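Octopine dehydrogenase (Pecten maximus, PDB 3C7A) catalyses the NADH-dependent reductive condensation of L-arginine with pyruvate to D-octopine, and the reverse oxidation with NAD(+). Local coordinates at residues I205-V211 / V272-Y276; V211-I215 / F234-I238; A248-E252 / I348-L354; I275-Y279 / D290-Y294; Y283-I287 / T299-Y303. All blocks are in the same frame, centred on the assembly; numbering follows the deposited sequence.

Interaction 1: I205-V211 / V272-Y276. With EDO (1,2-ethanediol), chain C.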
# COMPACT_ATOMS: atom_id res chain seq x y z
N ILE A 205 3.15 5.78 8.97
CA ILE A 205 4.39 6.52 8.72
C ILE A 205 5.61 5.65 8.39
O ILE A 205 6.56 6.13 7.75
CB ILE A 205 4.71 7.58 9.83
CG1 ILE A 205 5.51 6.96 10.99
CG2 ILE A 205 3.44 8.28 10.32
CD1 ILE A 205 6.53 7.91 11.57
N MET A 206 5.59 4.39 8.81
CA MET A 206 6.66 3.43 8.49
C MET A 206 6.63 3.00 7.01
O MET A 206 7.38 2.11 6.61
CB MET A 206 6.62 2.21 9.41
CG MET A 206 7.27 2.41 10.79
SD MET A 206 9.08 2.51 10.79
CE MET A 206 9.53 0.81 10.40
N SER A 207 5.77 3.64 6.22
CA SER A 207 5.71 3.44 4.77
C SER A 207 6.95 3.99 4.05
O SER A 207 7.27 3.56 2.94
CB SER A 207 4.46 4.10 4.18
OG SER A 207 3.27 3.55 4.73
N TYR A 208 7.63 4.94 4.69
CA TYR A 208 8.78 5.65 4.12
C TYR A 208 8.49 6.17 2.70
O TYR A 208 9.22 5.87 1.75
CB TYR A 208 10.04 4.76 4.10
CG TYR A 208 10.59 4.31 5.45
CD1 TYR A 208 10.67 5.19 6.54
CD2 TYR A 208 11.07 3.01 5.62
CE1 TYR A 208 11.18 4.77 7.77
CE2 TYR A 208 11.59 2.59 6.84
CZ TYR A 208 11.64 3.47 7.91
OH TYR A 208 12.16 3.04 9.11
N SER A 209 7.43 6.97 2.58
CA SER A 209 6.94 7.46 1.27
C SER A 209 7.95 8.32 0.49
O SER A 209 7.79 8.52 -0.72
CB SER A 209 5.63 8.24 1.45
OG SER A 209 4.58 7.39 1.92
N PHE A 210 8.98 8.80 1.18
CA PHE A 210 9.99 9.69 0.61
C PHE A 210 11.10 9.02 -0.22
O PHE A 210 11.87 9.70 -0.90
CB PHE A 210 10.64 10.53 1.73
CG PHE A 210 11.30 9.70 2.81
CD1 PHE A 210 12.60 9.23 2.66
CD2 PHE A 210 10.62 9.41 3.99
CE1 PHE A 210 13.21 8.46 3.66
CE2 PHE A 210 11.22 8.64 5.00
CZ PHE A 210 12.52 8.17 4.83
N VAL A 211 11.16 7.68 -0.18
CA VAL A 211 12.30 6.92 -0.74
C VAL A 211 12.52 7.09 -2.26
O VAL A 211 13.60 7.50 -2.69
CB VAL A 211 12.25 5.41 -0.34
CG1 VAL A 211 13.31 4.60 -1.09
CG2 VAL A 211 12.43 5.24 1.16
N VAL A 272 8.17 2.84 15.98
CA VAL A 272 8.72 3.69 14.93
C VAL A 272 10.26 3.87 15.06
O VAL A 272 10.73 4.38 16.04
CB VAL A 272 8.00 5.09 14.85
CG1 VAL A 272 8.67 6.04 13.85
CG2 VAL A 272 6.48 4.99 14.57
N LYS A 273 10.99 3.45 14.03
CA LYS A 273 12.48 3.36 14.01
C LYS A 273 13.33 4.04 12.88
O LYS A 273 12.82 4.38 11.84
CB LYS A 273 12.94 1.93 14.23
CG LYS A 273 12.61 0.95 13.14
CD LYS A 273 12.93 -0.52 13.56
CE LYS A 273 11.81 -1.22 14.19
NZ LYS A 273 11.93 -2.64 14.39
N ASP A 274 14.63 4.24 13.13
CA ASP A 274 15.53 4.77 12.09
C ASP A 274 15.58 3.82 10.88
O ASP A 274 15.50 2.60 11.04
CB ASP A 274 16.95 4.94 12.64
CG ASP A 274 17.02 5.89 13.83
OD1 ASP A 274 16.76 7.10 13.66
OD2 ASP A 274 17.36 5.43 14.94
N ILE A 275 15.71 4.40 9.69
CA ILE A 275 15.81 3.61 8.45
C ILE A 275 17.11 2.78 8.37
O ILE A 275 17.12 1.69 7.78
CB ILE A 275 15.59 4.50 7.17
CG1 ILE A 275 15.40 3.62 5.92
CG2 ILE A 275 16.72 5.54 7.00
CD1 ILE A 275 14.72 4.33 4.75
N TYR A 276 18.19 3.29 8.97
CA TYR A 276 19.46 2.57 9.05
C TYR A 276 19.34 1.31 9.91
O TYR A 276 19.92 0.27 9.59
CB TYR A 276 20.57 3.49 9.58
CG TYR A 276 21.92 2.83 9.83
CD1 TYR A 276 22.75 2.47 8.77
CD2 TYR A 276 22.37 2.59 11.13
CE1 TYR A 276 23.99 1.86 8.99
CE2 TYR A 276 23.61 1.99 11.37
CZ TYR A 276 24.41 1.63 10.29
OH TYR A 276 25.63 1.04 10.53
C1 EDO C . 9.36 -0.64 5.16
O1 EDO C . 8.77 0.50 4.53
C2 EDO C . 8.32 -1.34 6.04
O2 EDO C . 7.37 -2.03 5.21
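Tyr-208 lies against Ile-275 and reaches with its hydroxyl to the backbone of Lys-273, combining the polar and apolar sides of this contact in one side chain. The polar part is a single hydrogen bond, from Tyr-208 OH to Lys-273 O at 3.1 Å. It lies at the edge of the ring, but the hydroxyl stands 43° out of the carbonyl plane of Lys-273, so the bond is not aimed at a lone pair.

The CH-pi part comes from Ile-275. Its CD1 sits 4.1 Å from the centroid of the Tyr-208 ring and 15° off the normal, while the opposite face carries Met-206 O. CG1 of Ile-275 stands anti to the backbone N (chi1 -168°), and from there CD1 also approaches Phe-210 CZ at 4.4 Å.

The purely apolar part lies at the other end, where Ile-205 CD1 meets Val-272 CG1 at 3.6 Å and the two side chains cross at about a right angle. Between the two ends, the bent chain of Met-206, an L-arginine-binding residue, brings SD to 3.9 Å from Lys-273 N. An ethanediol, probably from the crystallisation liquor, donates from O1 to Met-206 O at 3.0 Å.

A leucine in place of Tyr-208 would probably leave Lys-273 O without this donor and Ile-275 CD1 without its aromatic face. The chemistry thus implies that the turns following helix 200-205, which include Met-206, are held against the start of helix 275-282 by one hydroxyl and a series of apolar contacts.

Interaction 2: V211-I215 / F234-I238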
# COMPACT_ATOMS: atom_id res chain seq x y z
N VAL A 211 11.16 7.68 -0.18
CA VAL A 211 12.30 6.92 -0.74
C VAL A 211 12.52 7.09 -2.26
O VAL A 211 13.60 7.50 -2.69
CB VAL A 211 12.25 5.41 -0.34
CG1 VAL A 211 13.31 4.60 -1.09
CG2 VAL A 211 12.43 5.24 1.16
N HIS A 212 11.50 6.77 -3.06
CA HIS A 212 11.62 6.83 -4.52
C HIS A 212 11.74 8.25 -5.11
O HIS A 212 12.54 8.47 -6.02
CB HIS A 212 10.52 6.03 -5.23
CG HIS A 212 10.70 4.54 -5.13
ND1 HIS A 212 9.65 3.68 -4.93
CD2 HIS A 212 11.82 3.77 -5.19
CE1 HIS A 212 10.10 2.44 -4.87
NE2 HIS A 212 11.42 2.47 -5.03
N PRO A 213 10.93 9.21 -4.61
CA PRO A 213 11.10 10.61 -5.03
C PRO A 213 12.50 11.19 -4.76
O PRO A 213 12.97 12.04 -5.52
CB PRO A 213 10.04 11.36 -4.22
CG PRO A 213 9.01 10.34 -3.91
CD PRO A 213 9.79 9.08 -3.67
N ALA A 214 13.14 10.74 -3.68
CA ALA A 214 14.49 11.21 -3.31
C ALA A 214 15.59 10.70 -4.25
O ALA A 214 16.56 11.41 -4.52
CB ALA A 214 14.81 10.84 -1.86
N ILE A 215 15.43 9.46 -4.73
CA ILE A 215 16.39 8.85 -5.65
C ILE A 215 16.34 9.49 -7.05
O ILE A 215 17.37 9.67 -7.70
CB ILE A 215 16.19 7.30 -5.73
CG1 ILE A 215 16.57 6.65 -4.39
CG2 ILE A 215 17.01 6.68 -6.87
CD1 ILE A 215 16.09 5.22 -4.21
N PHE A 234 20.12 2.12 -10.39
CA PHE A 234 19.02 2.83 -9.74
C PHE A 234 19.26 2.95 -8.24
O PHE A 234 19.90 3.90 -7.78
CB PHE A 234 17.70 2.12 -10.01
CG PHE A 234 16.51 2.81 -9.41
CD1 PHE A 234 15.96 3.93 -10.00
CD2 PHE A 234 15.94 2.33 -8.24
CE1 PHE A 234 14.86 4.56 -9.44
CE2 PHE A 234 14.84 2.96 -7.67
CZ PHE A 234 14.31 4.08 -8.28
N TYR A 235 19.26 1.96 -7.32
CA TYR A 235 19.63 1.99 -5.90
C TYR A 235 21.15 2.07 -5.69
O TYR A 235 21.62 2.78 -4.80
CB TYR A 235 19.09 0.76 -5.16
CG TYR A 235 17.58 0.60 -5.18
CD1 TYR A 235 16.97 -0.33 -6.02
CD2 TYR A 235 16.76 1.36 -4.34
CE1 TYR A 235 15.58 -0.49 -6.05
CE2 TYR A 235 15.37 1.20 -4.35
CZ TYR A 235 14.79 0.28 -5.21
OH TYR A 235 13.42 0.12 -5.23
N GLN A 236 21.90 1.35 -6.52
CA GLN A 236 23.37 1.29 -6.40
C GLN A 236 24.09 2.46 -7.09
O GLN A 236 25.33 2.49 -7.15
CB GLN A 236 23.90 -0.05 -6.92
CG GLN A 236 23.54 -1.26 -6.04
CD GLN A 236 24.16 -2.57 -6.51
OE1 GLN A 236 24.89 -2.62 -7.51
NE2 GLN A 236 23.86 -3.65 -5.79
N GLY A 237 23.33 3.44 -7.58
CA GLY A 237 23.89 4.60 -8.28
C GLY A 237 23.86 5.92 -7.53
O GLY A 237 24.23 6.96 -8.09
N ILE A 238 23.43 5.89 -6.27
CA ILE A 238 23.32 7.10 -5.44
C ILE A 238 24.68 7.68 -5.02
O ILE A 238 25.69 6.97 -5.00
CB ILE A 238 22.45 6.87 -4.17
CG1 ILE A 238 23.01 5.72 -3.32
CG2 ILE A 238 20.99 6.61 -4.56
CD1 ILE A 238 22.63 5.78 -1.85
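His-212 to Tyr-235 is a polar contact between side chains at the active site, backed by apolar packing, and it joins the first turn of helix 211-220 to the loop before helix 240-263. His-212 is the active-site histidine and also binds pyruvate. Its NE2 donates to Tyr-235 OH over 3.1 Å with an N-H...acceptor angle of 173°, and the hydroxyl lies only 3° out of the imidazole plane. A bond this straight and this close to the ring plane is likely to restrict how far the imidazole can turn.

Phe-234 supports the same imidazole from another side: His-212 CD2 comes in at the edge of the phenyl ring, 4.0 Å from Phe-234 CZ. About one helical turn further along the chain, Ile-215 divides its two branches between the aromatic residues. CG2, anti to the backbone N, lies over a face of Phe-234, 4.1 Å from the ring centroid and 18° off the normal. CD1, at the end of the other branch, reaches Tyr-235 CD2 at 3.9 Å. Within the loop, Phe-234 CD2 stands over the centre of the Tyr-235 ring. Ile-238 adds a looser apolar touch from CG2 to Ile-215 CG1, 4.4 Å away.

Further rings meet these residues: Tyr-325 meets His-212 and His-308 meets Phe-234, both edge to face, while Tyr-303 stacks on Tyr-235. The contact is thus set between helix 211-220 and the loops that lead into helix 240-263 and strand 310-313.

Interaction 3: A248-E252 / I348-L354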
# COMPACT_ATOMS: atom_id res chain seq x y z
N ALA A 248 17.90 12.71 6.84
CA ALA A 248 17.16 13.89 7.30
C ALA A 248 15.64 13.69 7.27
O ALA A 248 14.93 14.16 8.17
CB ALA A 248 17.55 15.11 6.48
N CYS A 249 15.14 13.00 6.25
CA CYS A 249 13.71 12.70 6.11
C CYS A 249 13.24 11.66 7.14
O CYS A 249 12.10 11.71 7.60
CB CYS A 249 13.38 12.24 4.69
SG CYS A 249 13.41 13.55 3.42
N SER A 250 14.13 10.73 7.49
CA SER A 250 13.87 9.72 8.52
C SER A 250 13.80 10.32 9.93
O SER A 250 12.98 9.90 10.75
CB SER A 250 14.93 8.61 8.47
OG SER A 250 14.73 7.65 9.49
N ASN A 251 14.67 11.30 10.20
CA ASN A 251 14.66 12.02 11.47
C ASN A 251 13.37 12.82 11.70
O ASN A 251 12.90 12.94 12.83
CB ASN A 251 15.89 12.95 11.58
CG ASN A 251 17.18 12.20 11.91
OD1 ASN A 251 17.16 11.03 12.30
ND2 ASN A 251 18.31 12.88 11.75
N GLU A 252 12.81 13.35 10.61
CA GLU A 252 11.54 14.08 10.66
C GLU A 252 10.34 13.18 11.00
O GLU A 252 9.39 13.63 11.64
CB GLU A 252 11.30 14.86 9.36
CG GLU A 252 12.13 16.15 9.25
CD GLU A 252 12.10 16.80 7.87
OE1 GLU A 252 11.33 16.36 6.99
OE2 GLU A 252 12.87 17.76 7.66
N ILE A 348 8.51 20.33 8.80
CA ILE A 348 9.26 19.29 8.08
C ILE A 348 9.88 19.81 6.75
O ILE A 348 9.38 19.50 5.67
CB ILE A 348 8.40 18.01 7.82
CG1 ILE A 348 7.00 18.37 7.29
CG2 ILE A 348 8.30 17.17 9.09
CD1 ILE A 348 6.26 17.21 6.62
N PRO A 349 10.97 20.60 6.85
CA PRO A 349 11.57 21.29 5.69
C PRO A 349 12.12 20.41 4.56
O PRO A 349 12.03 20.79 3.39
CB PRO A 349 12.70 22.12 6.31
CG PRO A 349 13.02 21.43 7.59
CD PRO A 349 11.71 20.90 8.09
N SER A 350 12.69 19.25 4.91
CA SER A 350 13.25 18.33 3.92
C SER A 350 12.19 17.61 3.08
O SER A 350 12.36 17.44 1.87
CB SER A 350 14.19 17.32 4.58
OG SER A 350 15.44 17.91 4.91
N ASN A 351 11.10 17.20 3.74
CA ASN A 351 9.96 16.59 3.05
C ASN A 351 9.25 17.57 2.11
O ASN A 351 8.80 17.18 1.03
CB ASN A 351 8.96 16.00 4.06
CG ASN A 351 9.33 14.60 4.53
OD1 ASN A 351 8.79 13.61 4.05
ND2 ASN A 351 10.27 14.52 5.47
N ASP A 352 9.17 18.84 2.52
CA ASP A 352 8.53 19.90 1.73
C ASP A 352 9.22 20.13 0.38
O ASP A 352 8.55 20.38 -0.63
CB ASP A 352 8.49 21.21 2.51
CG ASP A 352 7.49 21.20 3.66
OD1 ASP A 352 6.60 20.32 3.70
OD2 ASP A 352 7.59 22.08 4.54
N LYS A 353 10.55 20.06 0.37
CA LYS A 353 11.35 20.34 -0.83
C LYS A 353 11.12 19.33 -1.95
O LYS A 353 11.08 19.70 -3.13
CB LYS A 353 12.84 20.42 -0.47
CG LYS A 353 13.73 20.99 -1.58
CD LYS A 353 15.11 21.39 -1.06
CE LYS A 353 16.04 20.20 -0.92
NZ LYS A 353 17.34 20.59 -0.31
N LEU A 354 10.95 18.06 -1.58
CA LEU A 354 10.71 16.99 -2.54
C LEU A 354 9.30 17.03 -3.12
O LEU A 354 9.09 16.64 -4.27
CB LEU A 354 11.00 15.61 -1.91
CG LEU A 354 12.43 15.31 -1.46
CD1 LEU A 354 12.47 14.05 -0.60
CD2 LEU A 354 13.39 15.17 -2.65
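Glu-252 extends from helix 240-263 toward the first turn of helix 349-362, and its carboxylate divides its two oxygens between that turn's donors. OE1 takes the side-chain amide of Asn-351, whose ND2 lies at 2.6 Å from Glu-252 OE1 with an N-H...acceptor angle of 157°. The oxygen is met nearly along its C-O bond and stays close to the amide plane, although carboxylate and amide are turned 41° against each other and the two side chains run past one another in opposite directions. OE2 instead offers its syn lone pair to the backbone of Ser-350, with Ser-350 N at 3.1 Å from Glu-252 OE2. A weak third bond runs from Asn-351 N to Glu-252 OE1.

These donors fall at the start of the helix, where Ile-348 holds the N-cap position: a carboxylate from another helix binds amides of the first turn, and its charge is probably favoured by the helix dipole. The short helical segments cross at -120°, with axes 9.1 Å apart, inside the alpha-helical domain.

Carbon atoms of the same turn lie against the buried carboxylate. CB of Ile-348 approaches Glu-252 OE1 to 3.5 Å, and Pro-349 CD lies 3.4 Å from Glu-252 OE2. One turn earlier on helix 240-263, Cys-249 SG touches Ser-350 CB at 4.0 Å and, in a different direction, Leu-354 CD1. Phe-337 of helix 330-344 packs on both Ile-348 and Asn-351.

Interaction 4: I275-Y279 / D290-Y294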
# COMPACT_ATOMS: atom_id res chain seq x y z
N ILE A 275 15.71 4.40 9.69
CA ILE A 275 15.81 3.61 8.45
C ILE A 275 17.11 2.78 8.37
O ILE A 275 17.12 1.69 7.78
CB ILE A 275 15.59 4.50 7.17
CG1 ILE A 275 15.40 3.62 5.92
CG2 ILE A 275 16.72 5.54 7.00
CD1 ILE A 275 14.72 4.33 4.75
N TYR A 276 18.19 3.29 8.97
CA TYR A 276 19.46 2.57 9.05
C TYR A 276 19.34 1.31 9.91
O TYR A 276 19.92 0.27 9.59
CB TYR A 276 20.57 3.49 9.58
CG TYR A 276 21.92 2.83 9.83
CD1 TYR A 276 22.75 2.47 8.77
CD2 TYR A 276 22.37 2.59 11.13
CE1 TYR A 276 23.99 1.86 8.99
CE2 TYR A 276 23.61 1.99 11.37
CZ TYR A 276 24.41 1.63 10.29
OH TYR A 276 25.63 1.04 10.53
N GLN A 277 18.58 1.41 11.00
CA GLN A 277 18.28 0.27 11.88
C GLN A 277 17.46 -0.80 11.15
O GLN A 277 17.67 -2.00 11.34
CB GLN A 277 17.55 0.74 13.14
CG GLN A 277 17.42 -0.32 14.24
CD GLN A 277 16.58 0.14 15.42
OE1 GLN A 277 16.65 1.29 15.85
NE2 GLN A 277 15.78 -0.78 15.96
N TRP A 278 16.52 -0.35 10.30
CA TRP A 278 15.66 -1.24 9.52
C TRP A 278 16.44 -2.09 8.50
O TRP A 278 16.18 -3.28 8.36
CB TRP A 278 14.55 -0.44 8.82
CG TRP A 278 13.60 -1.29 8.00
CD1 TRP A 278 12.53 -1.99 8.47
CD2 TRP A 278 13.64 -1.51 6.58
NE1 TRP A 278 11.90 -2.64 7.43
CE2 TRP A 278 12.57 -2.36 6.26
CE3 TRP A 278 14.49 -1.07 5.55
CZ2 TRP A 278 12.31 -2.79 4.96
CZ3 TRP A 278 14.23 -1.49 4.25
CH2 TRP A 278 13.15 -2.35 3.97
N TYR A 279 17.39 -1.46 7.81
CA TYR A 279 18.21 -2.14 6.80
C TYR A 279 19.06 -3.28 7.36
O TYR A 279 19.16 -4.34 6.74
CB TYR A 279 19.10 -1.14 6.05
CG TYR A 279 18.49 -0.61 4.76
CD1 TYR A 279 18.59 -1.33 3.57
CD2 TYR A 279 17.83 0.62 4.74
CE1 TYR A 279 18.03 -0.84 2.39
CE2 TYR A 279 17.28 1.12 3.56
CZ TYR A 279 17.38 0.38 2.39
OH TYR A 279 16.83 0.86 1.22
N ASP A 290 28.67 -2.68 6.10
CA ASP A 290 27.53 -2.07 6.82
C ASP A 290 27.84 -0.92 7.80
O ASP A 290 27.01 -0.60 8.65
CB ASP A 290 26.71 -3.17 7.53
CG ASP A 290 27.46 -3.82 8.70
OD1 ASP A 290 28.60 -3.43 9.01
OD2 ASP A 290 26.88 -4.75 9.31
N HIS A 291 29.02 -0.30 7.68
CA HIS A 291 29.44 0.71 8.67
C HIS A 291 28.70 2.06 8.61
O HIS A 291 28.72 2.81 9.59
CB HIS A 291 30.97 0.88 8.68
CG HIS A 291 31.53 1.53 7.45
ND1 HIS A 291 31.83 2.87 7.39
CD2 HIS A 291 31.86 1.01 6.24
CE1 HIS A 291 32.32 3.16 6.19
NE2 HIS A 291 32.34 2.05 5.48
N ASP A 292 28.06 2.35 7.48
CA ASP A 292 27.13 3.50 7.37
C ASP A 292 26.02 3.25 6.33
O ASP A 292 26.01 2.22 5.66
CB ASP A 292 27.87 4.83 7.12
CG ASP A 292 28.71 4.83 5.84
OD1 ASP A 292 28.34 4.15 4.86
OD2 ASP A 292 29.73 5.54 5.81
N LEU A 293 25.09 4.21 6.22
CA LEU A 293 23.93 4.07 5.33
C LEU A 293 24.29 4.06 3.84
O LEU A 293 23.65 3.36 3.05
CB LEU A 293 22.89 5.16 5.62
CG LEU A 293 21.52 5.11 4.93
CD1 LEU A 293 20.71 3.87 5.32
CD2 LEU A 293 20.72 6.37 5.23
N TYR A 294 25.31 4.84 3.46
CA TYR A 294 25.80 4.89 2.08
C TYR A 294 26.33 3.53 1.61
O TYR A 294 26.02 3.09 0.50
CB TYR A 294 26.87 5.98 1.92
CG TYR A 294 27.56 6.00 0.56
CD1 TYR A 294 26.98 6.64 -0.53
CD2 TYR A 294 28.79 5.37 0.38
CE1 TYR A 294 27.61 6.66 -1.78
CE2 TYR A 294 29.43 5.38 -0.86
CZ TYR A 294 28.84 6.02 -1.93
OH TYR A 294 29.47 6.03 -3.16
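Tyr-276 projects its ring across to the 290-294 segment because CG stands anti to the backbone N (chi1 175°), and Leu-293 uses the same kind of rotamer (chi1 -173°) to send its branch back toward helix 275-282. Each side chain meets the other residue's backbone.

At the end of its ring, Tyr-276 OH donates to Asp-290 O over 2.9 Å. The hydroxyl lies in the carbonyl plane, with a C=O...donor angle of 159°, and the acceptor sits at the edge of the ring. Further back, the ring runs alongside the start of helix 293-298: Tyr-276 CE1 is 3.6 Å from Asp-292 C, and CD1 of the same ring is 4.1 Å from Leu-293 CB.

Leu-293 completes the packing from its side. Its CD1 comes to 4.1 Å from Tyr-276 CA and to 4.4 Å from Tyr-279 CD2, while CD2 makes a looser touch on Ile-275 CG2. Thr-247 of helix 240-263 also packs on Leu-293. Asp-292, at the N-cap position of the second helix, caps a backbone N with its side chain, and its OD1 is also hydrogen-bonded to His-295 ND1.

Chemically, one tyrosine hydroxyl is bound to a main-chain carbonyl in the loop, and Leu-293 packs against Ile-275, Tyr-276 and Tyr-279. The bond involves the backbone of Asp-290 and not its carboxylate, so the link would be expected to depend little on the ionisation of that acid.

Interaction 5: Y283-I287 / T299-Y303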
# COMPACT_ATOMS: atom_id res chain seq x y z
N TYR A 283 18.17 -7.04 5.98
CA TYR A 283 19.05 -7.34 4.84
C TYR A 283 20.47 -7.80 5.21
O TYR A 283 21.38 -7.75 4.38
CB TYR A 283 19.14 -6.13 3.89
CG TYR A 283 17.98 -5.98 2.92
CD1 TYR A 283 17.75 -6.93 1.92
CD2 TYR A 283 17.13 -4.88 2.99
CE1 TYR A 283 16.69 -6.79 1.03
CE2 TYR A 283 16.07 -4.73 2.10
CZ TYR A 283 15.85 -5.69 1.12
OH TYR A 283 14.81 -5.54 0.24
N HIS A 284 20.65 -8.28 6.45
CA HIS A 284 21.98 -8.61 6.97
C HIS A 284 22.77 -9.65 6.16
O HIS A 284 24.00 -9.55 6.05
CB HIS A 284 21.91 -9.02 8.45
CG HIS A 284 21.07 -10.24 8.70
ND1 HIS A 284 21.55 -11.52 8.57
CD2 HIS A 284 19.77 -10.36 9.07
CE1 HIS A 284 20.59 -12.38 8.85
NE2 HIS A 284 19.50 -11.71 9.16
N GLU A 285 22.07 -10.63 5.59
CA GLU A 285 22.72 -11.71 4.85
C GLU A 285 23.19 -11.29 3.44
O GLU A 285 24.03 -11.97 2.84
CB GLU A 285 21.79 -12.93 4.76
CG GLU A 285 22.53 -14.26 4.59
CD GLU A 285 21.60 -15.46 4.38
OE1 GLU A 285 20.46 -15.43 4.88
OE2 GLU A 285 22.03 -16.43 3.72
N ASP A 286 22.65 -10.18 2.94
CA ASP A 286 22.95 -9.70 1.58
C ASP A 286 23.94 -8.53 1.51
O ASP A 286 24.46 -8.23 0.44
CB ASP A 286 21.65 -9.34 0.85
CG ASP A 286 20.76 -10.55 0.59
OD1 ASP A 286 21.26 -11.56 0.04
OD2 ASP A 286 19.56 -10.49 0.92
N ILE A 287 24.19 -7.88 2.65
CA ILE A 287 25.07 -6.70 2.70
C ILE A 287 26.54 -7.09 2.91
O ILE A 287 26.85 -7.92 3.77
CB ILE A 287 24.60 -5.70 3.79
CG1 ILE A 287 23.22 -5.13 3.45
CG2 ILE A 287 25.61 -4.56 3.97
CD1 ILE A 287 22.49 -4.48 4.62
N THR A 299 26.16 -1.64 -1.45
CA THR A 299 26.72 -3.00 -1.45
C THR A 299 25.68 -4.10 -1.15
O THR A 299 26.05 -5.22 -0.79
CB THR A 299 27.94 -3.14 -0.49
OG1 THR A 299 27.53 -3.00 0.87
CG2 THR A 299 29.02 -2.10 -0.81
N ASN A 300 24.40 -3.77 -1.31
CA ASN A 300 23.31 -4.74 -1.15
C ASN A 300 23.18 -5.63 -2.39
O ASN A 300 22.95 -5.13 -3.49
CB ASN A 300 21.99 -4.01 -0.85
CG ASN A 300 20.86 -4.96 -0.42
OD1 ASN A 300 20.99 -6.18 -0.46
ND2 ASN A 300 19.74 -4.37 -0.00
N LYS A 301 23.31 -6.94 -2.18
CA LYS A 301 23.29 -7.92 -3.27
C LYS A 301 21.94 -8.07 -3.97
O LYS A 301 21.88 -8.44 -5.15
CB LYS A 301 23.76 -9.30 -2.78
CG LYS A 301 25.27 -9.43 -2.64
CD LYS A 301 25.66 -10.85 -2.23
CE LYS A 301 27.17 -11.01 -2.18
NZ LYS A 301 27.57 -12.42 -1.89
N SER A 302 20.85 -7.78 -3.25
CA SER A 302 19.50 -7.90 -3.80
C SER A 302 19.15 -6.81 -4.82
O SER A 302 18.19 -6.95 -5.58
CB SER A 302 18.46 -7.95 -2.68
OG SER A 302 18.47 -6.76 -1.91
N TYR A 303 19.93 -5.72 -4.84
CA TYR A 303 19.72 -4.62 -5.78
C TYR A 303 20.57 -4.73 -7.05
O TYR A 303 20.74 -3.75 -7.79
CB TYR A 303 19.98 -3.27 -5.10
CG TYR A 303 19.01 -2.89 -3.99
CD1 TYR A 303 17.66 -3.24 -4.05
CD2 TYR A 303 19.44 -2.13 -2.90
CE1 TYR A 303 16.77 -2.88 -3.03
CE2 TYR A 303 18.57 -1.76 -1.88
CZ TYR A 303 17.23 -2.14 -1.96
OH TYR A 303 16.36 -1.77 -0.95
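An Asx turn at Asn-300, joined to a single beta bridge between Ile-287 and Asn-300, organises the contact between the two loops that flank helix 293-298. The bridge brings the CA atoms of these two residues to 4.7 Å. Beside it, Lys-301 N donates to Asp-286 O over 3.1 Å with an N-H...acceptor angle of 157°, the donor standing well above the carbonyl plane.

Asn-300 uses both ends of its amide. OD1 accepts from Ser-302 N at 3.2 Å, which makes the Asx turn, and from Ser-302 OG at 3.0 Å; both donors come from the same face of its plane. ND2 is placed 3.7 Å above the plane of the Tyr-283 ring, over its centre, with ring and amide turned 68° apart. CG anti to the backbone N (chi1 -170°) carries the amide to that position. The Ser-302 hydroxyl also comes within 3.4 Å of Tyr-283 CE1, and Asp-286 CB lies 3.5 Å from Asn-300 OD1.

With an alanine in place of Asn-300, Ser-302 would probably lose the acceptor shared by its N and OG, and the face of Tyr-283 would lose the amide above it.

Next to this turn, Tyr-303 stacks on Tyr-235 and has a weak hydrogen bond to Tyr-279. The combination is that of an Asx turn leading into a short 3-10 segment, here 301-302, on the surface of the alpha-helical domain.

In the fold
Followed from the N terminus, interaction 1 closes the loop from the end of helix 200-205 to the start of helix 275-282. Interaction 2 is nested inside it, tying helix 211-220 to the loop before helix 240-263. Interaction 3 starts on helix 240-263, crosses interaction 1 and closes the longest loop at helix 349-362, enclosing interactions 4 and 5. These two cross each other around helix 293-298, and interaction 4 begins on helix 275-282, where interaction 1 ends. Direct touches join neighbours: Phe-210 packs on Cys-249, Ala-214 on Leu-354, and Gln-236 NE2 makes a weak hydrogen bond to Asn-300 O. All five lie within the alpha-helical domain range.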